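Local coordinates for uncharacterized protein Tfu_2867 (PDB 2QE6) that probably acts as a methyltransferase, binding S-adenosylmethionine in a Rossmann-like domain, although its substrate is not known, at residues A[64-69]-A[95-100]; A[73-78]-A[246-251]; A[181-186]-A[232-237]; A[197-200]-A[204-207]. The protein carries 1 engineered substitution. One frame throughout, in Å; residues are numbered along the deposited sequence.

Interaction 1 of 4, residues A[64-69]-A[95-100]; sequences VLVRGV and HEVAQS
Val66 and Val69, nearly one turn apart on helix 54-75, pack against Val97 and Ala98 of helix 94-101, joining two helices that flank the sheet of the Rossmann-like methyltransferase fold. The two axes come within 9.2 Å and run in roughly the same direction at a crossing angle of -33°, close enough for valine and alanine side chains to meet. Along segment 64-69, Leu65 touches Thr94 at the start of helix 94-101, Met162 of strand 160-163 and S-adenosylmethionine, which places this helix beside the cofactor. Next comes Val66, whose side chain crosses that of Val97 at about a right angle, with methyl CG2 meeting Val97 CG2 at 4.0 Å. Its carbonyl belongs to the contact too: Val97 CG1 rests 3.5 Å from Val66 O. One residue on, Arg67 turns its back on this interface and reaches the backbone of Trp247. Val69 completes the walk. With CG1 placed anti to the backbone N (chi1 172°), that methyl points into the groove between Val97 and Ala98, 3.8 Å from Val97 CB and 4.1 Å from Ala98 CB, while Met162 lies against the same side chain. The side-chain contacts are apolar, with backbone polar atoms of Val66 and Ala98 at their margin, and the contact is largely buried. On the partner helix, the carbonyl of its central valine is tied down, Ser100 OG donating to Val97 O at 2.6 Å.

Interaction 2 of 4, residues A[73-78]-A[246-251]; sequences AGEAGI and LWRPDE
Glu75, on the last part of helix 54-75, faces Arg248 from the loop between strands 235-243 and 265-271, and the pair makes a long salt bridge at the protein surface. The arginine is the firmly packed partner. Its CG lies 3.7 Å above the plane of the Trp247 ring, offset toward the rim, its guanidinium makes a cation-pi contact with Phe71, and NE donates to the backbone carbonyl of Glu238. The chain runs extended from CG to NE and delivers NH1 toward Glu75. The glutamate side is loose by comparison. Glu75 also reaches out in an extended form, CG anti to the backbone N (chi1 -166°), yet OE2 stops 3.8 Å from Arg248 NH1, too far for a direct hydrogen bond. It approaches the guanidinium at its edge and near its plane, but the carboxylate is turned 50° from that plane, so the two groups do not pair in the flat, two-pronged manner. A water fills in at the same edge: it accepts from Arg248 NH1 at 3.1 Å and gives a weak bond to Glu75 OE1 at 3.4 Å. The buried surface is correspondingly small. Such a pair, a long ion pair supplemented by a water bridge whose bond to the glutamate is weak, is likely to offer electrostatic attraction between Glu75 and the loop without fixing the carboxylate in one orientation.

Interaction 3 of 4, residues A[181-186]-A[232-237]; sequences AYRDAL and GDFELV
Arg183 lays its aliphatic chain over one face of the Phe234 ring, and Leu186 closes in on the edge of the same ring. The CH-pi contact is almost perpendicular: Arg183 CD stands 4.0 Å from the ring centroid, only 16° off the normal, and CB approaches Phe234 CZ at 3.7 Å. At the ring's rim, in its plane, sit Leu186 CD1, 3.9 Å from Phe234 CE2, and the backbone oxygen of Arg183. A bend at chi3 (-46°) then swings the guanidinium away from the phenyl, the two planes ending 82° apart, and lays it flat against the backbone of Gly232, whose CA lies 3.8 Å above the centre of the group. That glycine has positive phi, and a CB in its place would collide with Arg183 NE. Farther out, a water accepts from Arg183 NE at 3.2 Å and weakly from Asp233 N, while NH1 makes a weak bond to Gln230 O. With an alanine here CB would remain, but losing the rest would probably leave much of the phenyl face uncovered and Gly232 without the flat group stacked against it. In the second shell, Lys272 NZ donates to the carbonyl oxygens of Arg183 and Leu186. The cluster joins the C-terminal end of helix 175-185 to the turn that leads from helix 224-229 into edge strand 235-243, with Leu192 of strand 191-197 touching both Arg183 and Phe234.

Interaction 4 of 4, residues A[197-200]-A[204-207]; sequences LVDT and AQQK. With SO4 (sulfate ion), chain C.
The side-chain amide of Gln205 turns one face toward loop 197-200, with Val198 O over it, 3.1 Å from Gln205 CD, and Val198 CG1 on the same side near NE2. At the amide's edge, NE2 donates to Thr200 OG1 at 3.0 Å, a nearly straight bond (171°) lying in the amide plane. Thr200 N returns a bond to Gln205 OE1 at 2.9 Å, arriving from above the carbonyl plane on the side that Val198 O covers. Each end of the amide has a further partner: NE2 also donates to Gln263 O, and OE1 also accepts from Leu202 N. Four bonds therefore fix the rotation of this buried group, and a leucine in its place would probably leave Thr200 N and Gln263 O without their mates. The second amide, that of Gln206, bends back at chi2 (-66°) so that NE2 meets Asp199 OD2 at 2.9 Å. The carboxylate is approached from above its plane, although the oxygen lies within the plane of the amide. The same nitrogen donates to O3 of a sulfate, probably from the crystallisation liquor, at 3.0 Å. Asp199 OD1 accepts from Gly201 N, forming an Asx turn, and Thr200 OG1 bonds Tyr243 OH. Altogether, glutamines of the first helical turn clasp the preceding loop at the strand-to-helix junction that follows parallel strand 191-197 of the Rossmann-like sheet.

From the N terminus, helix 54-75 comes first and serves two contacts. Interaction 1 closes a short loop through strand 80-84 to helix 94-101. Interaction 2 opens within that loop, at residues 73-78, and closes only at 246-251, so the two cross; they also touch, Arg67 reaching the backbone of Trp247. Nested inside interaction 2 is interaction 3, which links helix 175-185 to the start of strand 235-243 and meets interaction 2 where Val237 packs on Trp247 and Arg248. Interaction 4 closes the tightest loop, inside interaction 3, and lies across the chain's centre from interaction 1. The set spans helices beside the central sheet, its antiparallel edge and a strand-to-helix junction.

Interaction 1 of 4, residues A[64-69]-A[95-100]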
loop_
_atom_site.group_PDB
_atom_site.type_symbol
_atom_site.label_atom_id
_atom_site.label_comp_id
_atom_site.label_asym_id
_atom_site.label_seq_id
_atom_site.Cartn_x
_atom_site.Cartn_y
_atom_site.Cartn_z
ATOM N N VAL A 64 -6.581 1.249 7.840
ATOM C CA VAL A 64 -5.363 1.888 8.355
ATOM C C VAL A 64 -4.756 2.842 7.340
ATOM O O VAL A 64 -4.117 3.819 7.721
ATOM C CB VAL A 64 -4.273 0.858 8.836
ATOM C CG1 VAL A 64 -3.570 0.224 7.695
ATOM C CG2 VAL A 64 -3.290 1.528 9.768
ATOM N N LEU A 65 -4.939 2.566 6.053
ATOM C CA LEU A 65 -4.506 3.483 5.009
ATOM C C LEU A 65 -5.177 4.831 5.240
ATOM O O LEU A 65 -4.524 5.869 5.233
ATOM C CB LEU A 65 -4.851 2.961 3.608
ATOM C CG LEU A 65 -4.512 3.814 2.368
ATOM C CD1 LEU A 65 -4.414 2.846 1.197
ATOM C CD2 LEU A 65 -5.543 4.932 2.100
ATOM N N VAL A 66 -6.481 4.799 5.453
ATOM C CA VAL A 66 -7.245 6.040 5.667
ATOM C C VAL A 66 -6.788 6.785 6.937
ATOM O O VAL A 66 -6.530 8.003 6.911
ATOM C CB VAL A 66 -8.772 5.749 5.726
ATOM C CG1 VAL A 66 -9.531 6.978 6.219
ATOM C CG2 VAL A 66 -9.320 5.305 4.343
ATOM N N ARG A 67 -6.713 6.068 8.055
ATOM C CA ARG A 67 -6.238 6.651 9.306
ATOM C C ARG A 67 -4.819 7.222 9.187
ATOM O O ARG A 67 -4.524 8.270 9.756
ATOM C CB ARG A 67 -6.315 5.643 10.474
ATOM C CG ARG A 67 -7.715 5.132 10.784
ATOM C CD ARG A 67 -7.846 4.517 12.176
ATOM N NE ARG A 67 -6.860 3.467 12.406
ATOM C CZ ARG A 67 -6.956 2.229 11.922
ATOM N NH1 ARG A 67 -7.995 1.866 11.168
ATOM N NH2 ARG A 67 -5.999 1.339 12.173
ATOM N N GLY A 68 -3.938 6.520 8.479
ATOM C CA GLY A 68 -2.562 6.967 8.325
ATOM C C GLY A 68 -2.442 8.177 7.411
ATOM O O GLY A 68 -1.732 9.114 7.696
ATOM N N VAL A 69 -3.163 8.173 6.303
ATOM C CA VAL A 69 -3.120 9.307 5.399
ATOM C C VAL A 69 -3.722 10.528 6.089
ATOM O O VAL A 69 -3.223 11.622 5.931
ATOM C CB VAL A 69 -3.780 8.985 4.058
ATOM C CG1 VAL A 69 -3.905 10.206 3.229
ATOM C CG2 VAL A 69 -2.981 7.905 3.336
ATOM N N HIS A 95 -5.815 10.197 -2.199
ATOM C CA HIS A 95 -5.970 11.619 -2.497
ATOM C C HIS A 95 -7.269 12.222 -1.932
ATOM O O HIS A 95 -7.346 13.417 -1.599
ATOM C CB HIS A 95 -5.834 11.844 -4.006
ATOM C CG HIS A 95 -7.072 11.556 -4.797
ATOM N ND1 HIS A 95 -7.397 10.295 -5.242
ATOM C CD2 HIS A 95 -8.025 12.390 -5.301
ATOM C CE1 HIS A 95 -8.505 10.342 -5.957
ATOM N NE2 HIS A 95 -8.910 11.603 -6.008
ATOM N N GLU A 96 -8.278 11.372 -1.823
ATOM C CA GLU A 96 -9.563 11.756 -1.252
ATOM C C GLU A 96 -9.419 11.985 0.247
ATOM O O GLU A 96 -9.857 12.976 0.776
ATOM C CB GLU A 96 -10.598 10.666 -1.567
ATOM C CG GLU A 96 -10.970 10.602 -3.071
ATOM C CD GLU A 96 -11.583 9.255 -3.513
ATOM O OE1 GLU A 96 -11.714 8.318 -2.688
ATOM O OE2 GLU A 96 -11.923 9.146 -4.713
ATOM N N VAL A 97 -8.779 11.052 0.937
ATOM C CA VAL A 97 -8.459 11.265 2.338
ATOM C C VAL A 97 -7.580 12.510 2.523
ATOM O O VAL A 97 -7.898 13.380 3.330
ATOM C CB VAL A 97 -7.727 10.033 2.918
ATOM C CG1 VAL A 97 -7.615 10.180 4.413
ATOM C CG2 VAL A 97 -8.521 8.791 2.560
ATOM N N ALA A 98 -6.494 12.606 1.748
ATOM C CA ALA A 98 -5.543 13.722 1.894
ATOM C C ALA A 98 -6.240 15.045 1.663
ATOM O O ALA A 98 -6.070 15.992 2.435
ATOM C CB ALA A 98 -4.355 13.562 0.937
ATOM N N GLN A 99 -7.054 15.115 0.612
ATOM C CA GLN A 99 -7.721 16.392 0.294
ATOM C C GLN A 99 -8.836 16.763 1.273
ATOM O O GLN A 99 -9.160 17.954 1.411
ATOM C CB GLN A 99 -8.261 16.386 -1.134
ATOM C CG GLN A 99 -7.168 16.257 -2.235
ATOM C CD GLN A 99 -7.756 16.348 -3.604
ATOM O OE1 GLN A 99 -8.823 16.938 -3.777
ATOM N NE2 GLN A 99 -7.084 15.799 -4.590
ATOM N N SER A 100 -9.411 15.771 1.960
ATOM C CA SER A 100 -10.430 16.030 3.003
ATOM C C SER A 100 -9.870 16.803 4.191
ATOM O O SER A 100 -10.589 17.585 4.793
ATOM C CB SER A 100 -11.095 14.723 3.507
ATOM O OG SER A 100 -10.229 13.949 4.330
#

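Interaction 2 of 4, residues A[73-78]-A[246-251]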
loop_
_atom_site.group_PDB
_atom_site.type_symbol
_atom_site.label_atom_id
_atom_site.label_comp_id
_atom_site.label_asym_id
_atom_site.label_seq_id
_atom_site.Cartn_x
_atom_site.Cartn_y
_atom_site.Cartn_z
ATOM N N ALA A 73 -1.621 13.942 6.414
ATOM C CA ALA A 73 -2.052 15.142 5.668
ATOM C C ALA A 73 -2.590 16.247 6.586
ATOM O O ALA A 73 -2.585 17.437 6.228
ATOM C CB ALA A 73 -3.093 14.745 4.604
ATOM N N GLY A 74 -3.078 15.847 7.757
ATOM C CA GLY A 74 -3.624 16.768 8.731
ATOM C C GLY A 74 -2.593 17.139 9.769
ATOM O O GLY A 74 -1.899 18.139 9.641
ATOM N N GLU A 75 -2.496 16.298 10.783
ATOM C CA GLU A 75 -1.618 16.480 11.920
ATOM C C GLU A 75 -0.133 16.643 11.565
ATOM O O GLU A 75 0.510 17.577 12.042
ATOM C CB GLU A 75 -1.807 15.286 12.852
ATOM C CG GLU A 75 -1.224 15.449 14.240
ATOM C CD GLU A 75 -1.616 14.291 15.158
ATOM O OE1 GLU A 75 -2.726 13.703 14.960
ATOM O OE2 GLU A 75 -0.792 13.959 16.051
ATOM N N ALA A 76 0.424 15.739 10.762
ATOM C CA ALA A 76 1.828 15.852 10.341
ATOM C C ALA A 76 2.073 16.959 9.298
ATOM O O ALA A 76 3.219 17.322 9.020
ATOM C CB ALA A 76 2.345 14.500 9.828
ATOM N N GLY A 77 1.004 17.509 8.720
ATOM C CA GLY A 77 1.123 18.633 7.801
ATOM C C GLY A 77 1.752 18.352 6.441
ATOM O O GLY A 77 2.273 19.280 5.816
ATOM N N ILE A 78 1.682 17.102 5.962
ATOM C CA ILE A 78 2.352 16.704 4.701
ATOM C C ILE A 78 1.434 17.008 3.511
ATOM O O ILE A 78 0.258 16.682 3.554
ATOM C CB ILE A 78 2.708 15.227 4.691
ATOM C CG1 ILE A 78 3.741 14.871 5.788
ATOM C CG2 ILE A 78 3.169 14.775 3.284
ATOM C CD1 ILE A 78 5.127 15.473 5.666
ATOM N N LEU A 246 -4.707 -2.029 15.260
ATOM C CA LEU A 246 -4.186 -1.413 16.475
ATOM C C LEU A 246 -3.467 -0.081 16.196
ATOM O O LEU A 246 -3.057 0.613 17.128
ATOM C CB LEU A 246 -3.218 -2.395 17.179
ATOM C CG LEU A 246 -3.770 -3.737 17.666
ATOM C CD1 LEU A 246 -2.695 -4.574 18.413
ATOM C CD2 LEU A 246 -4.988 -3.556 18.564
ATOM N N TRP A 247 -3.319 0.294 14.926
ATOM C CA TRP A 247 -2.592 1.526 14.608
ATOM C C TRP A 247 -3.522 2.722 14.710
ATOM O O TRP A 247 -4.355 2.912 13.844
ATOM C CB TRP A 247 -1.904 1.470 13.225
ATOM C CG TRP A 247 -0.880 2.592 13.066
ATOM C CD1 TRP A 247 0.440 2.514 13.333
ATOM C CD2 TRP A 247 -1.124 3.945 12.636
ATOM N NE1 TRP A 247 1.042 3.724 13.102
ATOM C CE2 TRP A 247 0.106 4.625 12.683
ATOM C CE3 TRP A 247 -2.253 4.643 12.253
ATOM C CZ2 TRP A 247 0.232 5.964 12.351
ATOM C CZ3 TRP A 247 -2.127 5.989 11.920
ATOM C CH2 TRP A 247 -0.898 6.624 11.963
ATOM N N ARG A 248 -3.353 3.514 15.776
ATOM C CA ARG A 248 -4.204 4.663 16.050
ATOM C C ARG A 248 -5.642 4.447 15.665
ATOM O O ARG A 248 -6.160 5.127 14.784
ATOM C CB ARG A 248 -3.657 5.911 15.327
ATOM C CG ARG A 248 -2.212 6.222 15.713
ATOM C CD ARG A 248 -1.835 7.655 15.421
ATOM N NE ARG A 248 -0.440 7.883 15.783
ATOM C CZ ARG A 248 0.073 9.072 16.059
ATOM N NH1 ARG A 248 -0.685 10.163 15.984
ATOM N NH2 ARG A 248 1.350 9.170 16.392
ATOM N N PRO A 249 -6.325 3.540 16.361
ATOM C CA PRO A 249 -7.700 3.213 16.021
ATOM C C PRO A 249 -8.642 4.373 16.307
ATOM O O PRO A 249 -8.378 5.158 17.211
ATOM C CB PRO A 249 -8.031 2.016 16.922
ATOM C CG PRO A 249 -7.010 1.949 17.916
ATOM C CD PRO A 249 -5.841 2.798 17.524
ATOM N N ASP A 250 -9.703 4.511 15.529
ATOM C CA ASP A 250 -10.686 5.564 15.806
ATOM C C ASP A 250 -12.052 4.943 16.127
ATOM O O ASP A 250 -13.107 5.460 15.780
ATOM C CB ASP A 250 -10.717 6.657 14.699
ATOM C CG ASP A 250 -10.931 6.115 13.299
ATOM O OD1 ASP A 250 -11.482 5.014 13.125
ATOM O OD2 ASP A 250 -10.557 6.822 12.349
ATOM N N GLU A 251 -11.992 3.862 16.891
ATOM C CA GLU A 251 -13.062 2.873 16.992
ATOM C C GLU A 251 -12.488 1.872 17.999
ATOM O O GLU A 251 -11.283 1.622 17.989
ATOM C CB GLU A 251 -13.319 2.293 15.586
ATOM C CG GLU A 251 -13.938 0.898 15.421
ATOM C CD GLU A 251 -13.918 0.447 13.934
ATOM O OE1 GLU A 251 -14.391 1.225 13.066
ATOM O OE2 GLU A 251 -13.415 -0.668 13.628
HETATM O O HOH W 1 -3.545 10.431 14.729
#

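Interaction 3 of 4, residues A[181-186]-A[232-237]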
loop_
_atom_site.group_PDB
_atom_site.type_symbol
_atom_site.label_atom_id
_atom_site.label_comp_id
_atom_site.label_asym_id
_atom_site.label_seq_id
_atom_site.Cartn_x
_atom_site.Cartn_y
_atom_site.Cartn_z
ATOM N N ALA A 181 16.362 3.251 -1.143
ATOM C CA ALA A 181 16.385 4.318 -2.154
ATOM C C ALA A 181 15.292 5.357 -1.904
ATOM O O ALA A 181 15.491 6.547 -2.083
ATOM C CB ALA A 181 16.238 3.722 -3.543
ATOM N N TYR A 182 14.104 4.913 -1.536
ATOM C CA TYR A 182 13.004 5.846 -1.309
ATOM C C TYR A 182 13.243 6.633 -0.002
ATOM O O TYR A 182 12.941 7.800 0.049
ATOM C CB TYR A 182 11.640 5.097 -1.286
ATOM C CG TYR A 182 11.243 4.454 -2.623
ATOM C CD1 TYR A 182 10.968 5.241 -3.736
ATOM C CD2 TYR A 182 11.159 3.058 -2.768
ATOM C CE1 TYR A 182 10.609 4.682 -4.975
ATOM C CE2 TYR A 182 10.797 2.482 -4.021
ATOM C CZ TYR A 182 10.532 3.321 -5.110
ATOM O OH TYR A 182 10.181 2.818 -6.347
ATOM N N ARG A 183 13.752 5.988 1.053
ATOM C CA ARG A 183 14.070 6.705 2.315
ATOM C C ARG A 183 15.121 7.767 2.073
ATOM O O ARG A 183 15.025 8.868 2.606
ATOM C CB ARG A 183 14.598 5.754 3.401
ATOM C CG ARG A 183 13.551 4.807 3.958
ATOM C CD ARG A 183 13.938 4.224 5.271
ATOM N NE ARG A 183 15.307 3.781 5.199
ATOM C CZ ARG A 183 15.727 2.572 4.870
ATOM N NH1 ARG A 183 14.887 1.600 4.614
ATOM N NH2 ARG A 183 17.031 2.345 4.813
ATOM N N ASP A 184 16.118 7.417 1.258
ATOM C CA ASP A 184 17.227 8.301 0.940
ATOM C C ASP A 184 16.766 9.502 0.126
ATOM O O ASP A 184 17.325 10.562 0.296
ATOM C CB ASP A 184 18.356 7.576 0.195
ATOM C CG ASP A 184 19.142 6.627 1.083
ATOM O OD1 ASP A 184 18.979 6.672 2.318
ATOM O OD2 ASP A 184 19.911 5.807 0.523
ATOM N N ALA A 185 15.758 9.343 -0.732
ATOM C CA ALA A 185 15.196 10.476 -1.508
ATOM C C ALA A 185 14.548 11.582 -0.690
ATOM O O ALA A 185 14.450 12.717 -1.137
ATOM C CB ALA A 185 14.189 9.989 -2.569
ATOM N N LEU A 186 14.078 11.243 0.495
ATOM C CA LEU A 186 13.269 12.143 1.301
ATOM C C LEU A 186 14.062 13.192 2.085
ATOM O O LEU A 186 15.156 12.933 2.581
ATOM C CB LEU A 186 12.409 11.321 2.266
ATOM C CG LEU A 186 11.351 10.440 1.584
ATOM C CD1 LEU A 186 10.807 9.397 2.616
ATOM C CD2 LEU A 186 10.249 11.323 0.916
ATOM N N GLY A 232 14.645 1.741 8.615
ATOM C CA GLY A 232 16.013 2.295 8.718
ATOM C C GLY A 232 16.142 3.184 9.941
ATOM O O GLY A 232 15.631 2.854 10.971
ATOM N N ASP A 233 16.798 4.325 9.792
ATOM C CA ASP A 233 16.942 5.354 10.836
ATOM C C ASP A 233 15.723 6.185 11.097
ATOM O O ASP A 233 15.798 7.145 11.859
ATOM C CB ASP A 233 17.942 6.445 10.391
ATOM C CG ASP A 233 19.334 5.934 10.165
ATOM O OD1 ASP A 233 19.696 4.867 10.734
ATOM O OD2 ASP A 233 20.065 6.642 9.422
ATOM N N PHE A 234 14.640 5.964 10.385
ATOM C CA PHE A 234 13.481 6.822 10.590
ATOM C C PHE A 234 12.940 6.608 12.019
ATOM O O PHE A 234 13.071 5.544 12.575
ATOM C CB PHE A 234 12.405 6.530 9.544
ATOM C CG PHE A 234 12.650 7.154 8.193
ATOM C CD1 PHE A 234 13.933 7.339 7.696
ATOM C CD2 PHE A 234 11.567 7.487 7.380
ATOM C CE1 PHE A 234 14.120 7.889 6.428
ATOM C CE2 PHE A 234 11.750 8.039 6.125
ATOM C CZ PHE A 234 13.025 8.227 5.638
ATOM N N GLU A 235 12.318 7.622 12.601
ATOM C CA GLU A 235 11.798 7.493 13.957
ATOM C C GLU A 235 10.314 7.098 13.901
ATOM O O GLU A 235 9.493 7.872 13.424
ATOM C CB GLU A 235 11.971 8.810 14.698
ATOM C CG GLU A 235 11.435 8.820 16.101
ATOM C CD GLU A 235 11.687 10.124 16.782
ATOM O OE1 GLU A 235 10.937 11.099 16.525
ATOM O OE2 GLU A 235 12.653 10.163 17.560
ATOM N N LEU A 236 9.976 5.904 14.391
ATOM C CA LEU A 236 8.600 5.395 14.291
ATOM C C LEU A 236 7.688 6.267 15.121
ATOM O O LEU A 236 8.013 6.599 16.263
ATOM C CB LEU A 236 8.500 3.950 14.764
ATOM C CG LEU A 236 9.096 2.854 13.852
ATOM C CD1 LEU A 236 9.195 1.576 14.671
ATOM C CD2 LEU A 236 8.249 2.674 12.597
ATOM N N VAL A 237 6.560 6.672 14.559
ATOM C CA VAL A 237 5.587 7.425 15.338
ATOM C C VAL A 237 4.777 6.386 16.134
ATOM O O VAL A 237 4.634 5.251 15.705
ATOM C CB VAL A 237 4.662 8.342 14.459
ATOM C CG1 VAL A 237 5.462 9.052 13.365
ATOM C CG2 VAL A 237 3.543 7.560 13.856
HETATM O O HOH W 2 17.312 5.691 6.755
#

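Interaction 4 of 4, residues A[197-200]-A[204-207]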
loop_
_atom_site.group_PDB
_atom_site.type_symbol
_atom_site.label_atom_id
_atom_site.label_comp_id
_atom_site.label_asym_id
_atom_site.label_seq_id
_atom_site.Cartn_x
_atom_site.Cartn_y
_atom_site.Cartn_z
ATOM N N LEU A 197 2.147 -8.023 5.271
ATOM C CA LEU A 197 1.947 -9.336 5.803
ATOM C C LEU A 197 3.026 -9.640 6.843
ATOM O O LEU A 197 4.229 -9.438 6.591
ATOM C CB LEU A 197 1.978 -10.332 4.632
ATOM C CG LEU A 197 1.731 -11.825 4.844
ATOM C CD1 LEU A 197 0.379 -12.130 5.553
ATOM C CD2 LEU A 197 1.810 -12.461 3.473
ATOM N N VAL A 198 2.608 -10.165 8.002
ATOM C CA VAL A 198 3.510 -10.313 9.168
ATOM C C VAL A 198 3.616 -11.791 9.516
ATOM O O VAL A 198 2.699 -12.557 9.270
ATOM C CB VAL A 198 3.046 -9.450 10.408
ATOM C CG1 VAL A 198 1.791 -10.025 11.059
ATOM C CG2 VAL A 198 4.200 -9.301 11.436
ATOM N N ASP A 199 4.779 -12.201 10.005
ATOM C CA ASP A 199 4.977 -13.530 10.597
ATOM C C ASP A 199 5.147 -13.276 12.097
ATOM O O ASP A 199 6.185 -12.783 12.540
ATOM C CB ASP A 199 6.230 -14.219 10.033
ATOM C CG ASP A 199 6.425 -15.643 10.537
ATOM O OD1 ASP A 199 5.764 -16.044 11.495
ATOM O OD2 ASP A 199 7.274 -16.359 9.987
ATOM N N THR A 200 4.124 -13.636 12.871
ATOM C CA THR A 200 4.203 -13.685 14.318
ATOM C C THR A 200 3.954 -15.142 14.758
ATOM O O THR A 200 3.447 -15.390 15.846
ATOM C CB THR A 200 3.215 -12.707 14.977
ATOM O OG1 THR A 200 1.903 -12.990 14.518
ATOM C CG2 THR A 200 3.554 -11.229 14.632
ATOM N N ALA A 204 -1.486 -19.464 9.374
ATOM C CA ALA A 204 -2.058 -18.870 8.177
ATOM C C ALA A 204 -1.143 -17.863 7.532
ATOM O O ALA A 204 -1.322 -17.547 6.365
ATOM C CB ALA A 204 -3.357 -18.177 8.510
ATOM N N GLN A 205 -0.185 -17.312 8.281
ATOM C CA GLN A 205 0.617 -16.195 7.752
ATOM C C GLN A 205 1.552 -16.692 6.651
ATOM O O GLN A 205 1.583 -16.133 5.580
ATOM C CB GLN A 205 1.414 -15.532 8.875
ATOM C CG GLN A 205 0.516 -14.729 9.864
ATOM C CD GLN A 205 1.166 -14.439 11.192
ATOM O OE1 GLN A 205 2.045 -15.185 11.668
ATOM N NE2 GLN A 205 0.697 -13.397 11.847
ATOM N N GLN A 206 2.274 -17.764 6.947
ATOM C CA GLN A 206 3.223 -18.365 6.006
ATOM C C GLN A 206 2.491 -19.146 4.888
ATOM O O GLN A 206 2.979 -19.213 3.781
ATOM C CB GLN A 206 4.225 -19.240 6.713
ATOM C CG GLN A 206 5.384 -18.472 7.475
ATOM C CD GLN A 206 6.369 -17.694 6.550
ATOM O OE1 GLN A 206 6.382 -17.862 5.328
ATOM N NE2 GLN A 206 7.203 -16.856 7.158
ATOM N N LYS A 207 1.314 -19.701 5.181
ATOM C CA LYS A 207 0.460 -20.318 4.160
ATOM C C LYS A 207 -0.051 -19.266 3.193
ATOM O O LYS A 207 -0.047 -19.467 2.001
ATOM C CB LYS A 207 -0.705 -21.054 4.811
ATOM C CG LYS A 207 -1.407 -22.017 3.895
ATOM C CD LYS A 207 -2.367 -22.919 4.701
ATOM C CE LYS A 207 -2.871 -24.067 3.883
ATOM N NZ LYS A 207 -3.690 -24.965 4.733
HETATM S S SO4 C . 10.850 -16.754 5.254
HETATM O O1 SO4 C . 10.592 -17.772 4.225
HETATM O O2 SO4 C . 11.820 -15.795 4.691
HETATM O O3 SO4 C . 9.622 -15.974 5.597
HETATM O O4 SO4 C . 11.406 -17.453 6.441
#